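Local coordinates for structure-specific endonuclease subunit slx4 (Schizosaccharomyces pombe, PDB 4ZDT), which serves as the regulatory subunit of the slx1-slx4 structure-specific endonuclease, which resolves branched DNA structures formed during repair and recombination, at residues Gln14-Ala19 and Gln40-Arg45. Sequence-based numbering, arbitrary orientation.
Sequences QVVKQA and QLWLKR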
ATOM      1  N   GLN B  14       7.315   1.482  -7.607  1.00 23.38           N
ATOM      2  CA  GLN B  14       8.302   2.348  -6.974  1.00 24.13           C
ATOM      3  C   GLN B  14       7.803   3.767  -6.816  1.00 23.62           C
ATOM      4  O   GLN B  14       8.031   4.376  -5.772  1.00 24.86           O
ATOM      5  CB  GLN B  14       9.667   2.313  -7.683  1.00 24.14           C
ATOM      6  CG  GLN B  14      10.369   0.964  -7.594  1.00 27.58           C
ATOM      7  CD  GLN B  14      10.610   0.511  -6.163  1.00 32.66           C
ATOM      8  OE1 GLN B  14      11.294   1.189  -5.386  1.00 36.00           O
ATOM      9  NE2 GLN B  14      10.056  -0.635  -5.806  1.00 31.48           N
ATOM     10  N   VAL B  15       7.094   4.298  -7.811  1.00 22.79           N
ATOM     11  CA  VAL B  15       6.549   5.642  -7.681  1.00 22.85           C
ATOM     12  C   VAL B  15       5.476   5.733  -6.581  1.00 22.96           C
ATOM     13  O   VAL B  15       5.453   6.684  -5.761  1.00 22.59           O
ATOM     14  CB  VAL B  15       5.972   6.169  -9.017  1.00 23.80           C
ATOM     15  CG1 VAL B  15       5.297   7.484  -8.785  1.00 23.75           C
ATOM     16  CG2 VAL B  15       7.102   6.330 -10.073  1.00 23.74           C
ATOM     17  N   VAL B  16       4.576   4.751  -6.574  1.00 21.89           N
ATOM     18  CA  VAL B  16       3.530   4.674  -5.560  1.00 21.95           C
ATOM     19  C   VAL B  16       4.126   4.690  -4.151  1.00 22.33           C
ATOM     20  O   VAL B  16       3.629   5.410  -3.279  1.00 24.11           O
ATOM     21  CB  VAL B  16       2.650   3.402  -5.775  1.00 21.93           C
ATOM     22  CG1 VAL B  16       1.707   3.163  -4.578  1.00 21.30           C
ATOM     23  CG2 VAL B  16       1.851   3.557  -7.070  1.00 20.28           C
ATOM     24  N   LYS B  17       5.188   3.914  -3.955  1.00 22.99           N
ATOM     25  CA  LYS B  17       5.794   3.692  -2.653  1.00 24.00           C
ATOM     26  C   LYS B  17       6.827   4.738  -2.253  1.00 25.28           C
ATOM     27  O   LYS B  17       7.133   4.886  -1.063  1.00 24.75           O
ATOM     28  CB  LYS B  17       6.431   2.296  -2.589  1.00 24.04           C
ATOM     29  CG  LYS B  17       5.398   1.165  -2.647  1.00 23.51           C
ATOM     30  CD  LYS B  17       6.018  -0.195  -2.376  1.00 25.06           C
ATOM     31  CE  LYS B  17       6.899  -0.678  -3.522  1.00 25.09           C
ATOM     32  NZ  LYS B  17       7.412  -2.067  -3.219  1.00 23.37           N
ATOM     33  N   GLN B  18       7.345   5.473  -3.232  1.00 25.71           N
ATOM     34  CA  GLN B  18       8.430   6.429  -2.953  1.00 27.28           C
ATOM     35  C   GLN B  18       8.035   7.896  -3.022  1.00 27.59           C
ATOM     36  O   GLN B  18       8.754   8.745  -2.493  1.00 27.88           O
ATOM     37  CB  GLN B  18       9.626   6.157  -3.847  1.00 26.53           C
ATOM     38  CG  GLN B  18      10.310   4.840  -3.523  1.00 29.01           C
ATOM     39  CD  GLN B  18      11.577   4.618  -4.319  1.00 31.57           C
ATOM     40  OE1 GLN B  18      11.741   5.149  -5.427  1.00 34.07           O
ATOM     41  NE2 GLN B  18      12.466   3.795  -3.781  1.00 31.40           N
ATOM     42  N   ALA B  19       6.907   8.195  -3.667  1.00 27.41           N
ATOM     43  CA  ALA B  19       6.397   9.560  -3.746  1.00 28.24           C
ATOM     44  C   ALA B  19       6.116  10.122  -2.350  1.00 29.53           C
ATOM     45  O   ALA B  19       5.615   9.392  -1.476  1.00 28.72           O
ATOM     46  CB  ALA B  19       5.123   9.592  -4.565  1.00 27.63           C
ATOM     47  N   GLN B  40      -2.810   7.946 -14.158  1.00 30.54           N
ATOM     48  CA  GLN B  40      -1.865   8.181 -15.253  1.00 29.86           C
ATOM     49  C   GLN B  40      -1.261   9.588 -15.184  1.00 30.26           C
ATOM     50  O   GLN B  40      -0.044   9.757 -15.325  1.00 29.80           O
ATOM     51  CB  GLN B  40      -2.547   7.929 -16.602  1.00 30.14           C
ATOM     52  CG  GLN B  40      -1.626   8.056 -17.819  1.00 29.10           C
ATOM     53  CD  GLN B  40      -2.363   7.793 -19.119  1.00 30.59           C
ATOM     54  OE1 GLN B  40      -3.450   8.335 -19.346  1.00 27.79           O
ATOM     55  NE2 GLN B  40      -1.784   6.948 -19.979  1.00 28.88           N
ATOM     56  N   LEU B  41      -2.112  10.588 -14.943  1.00 30.82           N
ATOM     57  CA  LEU B  41      -1.662  11.984 -14.800  1.00 31.64           C
ATOM     58  C   LEU B  41      -0.823  12.178 -13.545  1.00 30.81           C
ATOM     59  O   LEU B  41       0.209  12.870 -13.573  1.00 30.73           O
ATOM     60  CB  LEU B  41      -2.872  12.935 -14.802  1.00 32.80           C
ATOM     61  CG  LEU B  41      -3.676  13.025 -16.099  1.00 36.07           C
ATOM     62  CD1 LEU B  41      -5.127  13.488 -15.832  1.00 40.14           C
ATOM     63  CD2 LEU B  41      -2.991  13.959 -17.079  1.00 39.25           C
ATOM     64  N   TRP B  42      -1.244  11.538 -12.453  1.00 29.73           N
ATOM     65  CA  TRP B  42      -0.483  11.571 -11.197  1.00 28.78           C
ATOM     66  C   TRP B  42       0.919  11.009 -11.434  1.00 28.30           C
ATOM     67  O   TRP B  42       1.915  11.606 -11.029  1.00 27.47           O
ATOM     68  CB  TRP B  42      -1.227  10.766 -10.119  1.00 29.41           C
ATOM     69  CG  TRP B  42      -0.642  10.775  -8.698  1.00 28.46           C
ATOM     70  CD1 TRP B  42      -0.926  11.672  -7.700  1.00 30.07           C
ATOM     71  CD2 TRP B  42       0.240   9.801  -8.116  1.00 28.00           C
ATOM     72  NE1 TRP B  42      -0.244  11.337  -6.542  1.00 28.40           N
ATOM     73  CE2 TRP B  42       0.475  10.193  -6.770  1.00 27.94           C
ATOM     74  CE3 TRP B  42       0.861   8.635  -8.601  1.00 26.03           C
ATOM     75  CZ2 TRP B  42       1.307   9.464  -5.905  1.00 27.80           C
ATOM     76  CZ3 TRP B  42       1.695   7.908  -7.735  1.00 27.19           C
ATOM     77  CH2 TRP B  42       1.908   8.333  -6.401  1.00 27.93           C
ATOM     78  N   LEU B  43       1.001   9.862 -12.108  1.00 27.59           N
ATOM     79  CA  LEU B  43       2.300   9.297 -12.450  1.00 27.66           C
ATOM     80  C   LEU B  43       3.125  10.243 -13.321  1.00 27.78           C
ATOM     81  O   LEU B  43       4.324  10.385 -13.122  1.00 27.22           O
ATOM     82  CB  LEU B  43       2.151   7.930 -13.142  1.00 26.73           C
ATOM     83  CG  LEU B  43       1.578   6.835 -12.243  1.00 26.52           C
ATOM     84  CD1 LEU B  43       1.147   5.623 -13.075  1.00 25.90           C
ATOM     85  CD2 LEU B  43       2.611   6.477 -11.144  1.00 23.15           C
ATOM     86  N   LYS B  44       2.480  10.866 -14.300  1.00 29.38           N
ATOM     87  CA  LYS B  44       3.193  11.777 -15.206  1.00 31.06           C
ATOM     88  C   LYS B  44       3.874  12.915 -14.425  1.00 32.14           C
ATOM     89  O   LYS B  44       5.051  13.229 -14.656  1.00 31.58           O
ATOM     90  CB  LYS B  44       2.231  12.314 -16.265  1.00 31.17           C
ATOM     91  CG  LYS B  44       2.882  13.195 -17.331  1.00 32.78           C
ATOM     92  CD  LYS B  44       1.828  13.669 -18.327  1.00 34.95           C
ATOM     93  CE  LYS B  44       2.376  14.812 -19.195  1.00 38.02           C
ATOM     94  NZ  LYS B  44       1.378  15.170 -20.247  1.00 41.79           N
ATOM     95  N   ARG B  45       3.137  13.501 -13.477  1.00 33.72           N
ATOM     96  CA  ARG B  45       3.689  14.517 -12.558  1.00 35.07           C
ATOM     97  C   ARG B  45       4.866  14.007 -11.729  1.00 35.22           C
ATOM     98  O   ARG B  45       5.669  14.807 -11.238  1.00 35.40           O
ATOM     99  CB  ARG B  45       2.600  15.051 -11.612  1.00 35.49           C
ATOM    100  CG  ARG B  45       1.596  15.994 -12.273  1.00 38.97           C
ATOM    101  CD  ARG B  45       0.666  16.672 -11.233  1.00 45.36           C
ATOM    102  NE  ARG B  45      -0.617  15.976 -11.088  1.00 49.23           N
ATOM    103  CZ  ARG B  45      -1.061  15.394  -9.971  1.00 50.28           C
ATOM    104  NH1 ARG B  45      -0.340  15.411  -8.853  1.00 50.31           N
ATOM    105  NH2 ARG B  45      -2.246  14.792  -9.979  1.00 50.99           N
TER
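Trp42 reaches from helix 36-45 to Val15 and Val16 in the last turn of helix 3-18, and to Ala19 just after it, all through apolar contacts. The six-membered end of the indole does the touching. Val15 and the indole run past one another head to tail, and Val15 CG1 lies 3.8 Å from Trp42 CZ3. Ala19, where the helix has just ended, sets its CB 3.9 Å from Trp42 CH2, in an oblique approach. Val16 stands at the ring edge, near the ring plane, with its CA 4.1 Å from Trp42 CH2. With CG anti to the backbone N (chi1 -175°), the Trp42 side chain swings its far end toward helix 3-18.

A second apolar pair lies beside the first. Val15 CG1 also packs against Leu43 CD2, at 3.7 Å, so one methyl group touches both Trp42 and Leu43. Val15 and Leu43 have the nearest CA atoms of the two segments, 7.4 Å apart.

The chain is the C-terminal domain of Slx4, an all-helical domain whose sequence family is grouped with helix-turn-helix proteins. Here the axes of segments 14-18 and 40-45 approach to 10.9 Å, with 74° between their N-to-C directions. This steep crossing is consistent with a contact limited to a few side chains. Val16 continues into the core against Trp25, Ile28 and Trp58, while Leu43 packs on Ile55 of helix 52-62.

The polar contacts of Trp42 lie beyond the two segments. Its NE1 is hydrogen-bonded to Asp21 OD2, which helps fix the rotation of the indole, and Lys46 makes a cation-pi contact with the ring. A leucine in place of Trp42 would probably open a gap beside Val15 and Ala19 and leave Asp21 without its indole donor. On helix 3-18, Gln14 and Lys17 hydrogen-bond to Glu44 of the slx1 chain.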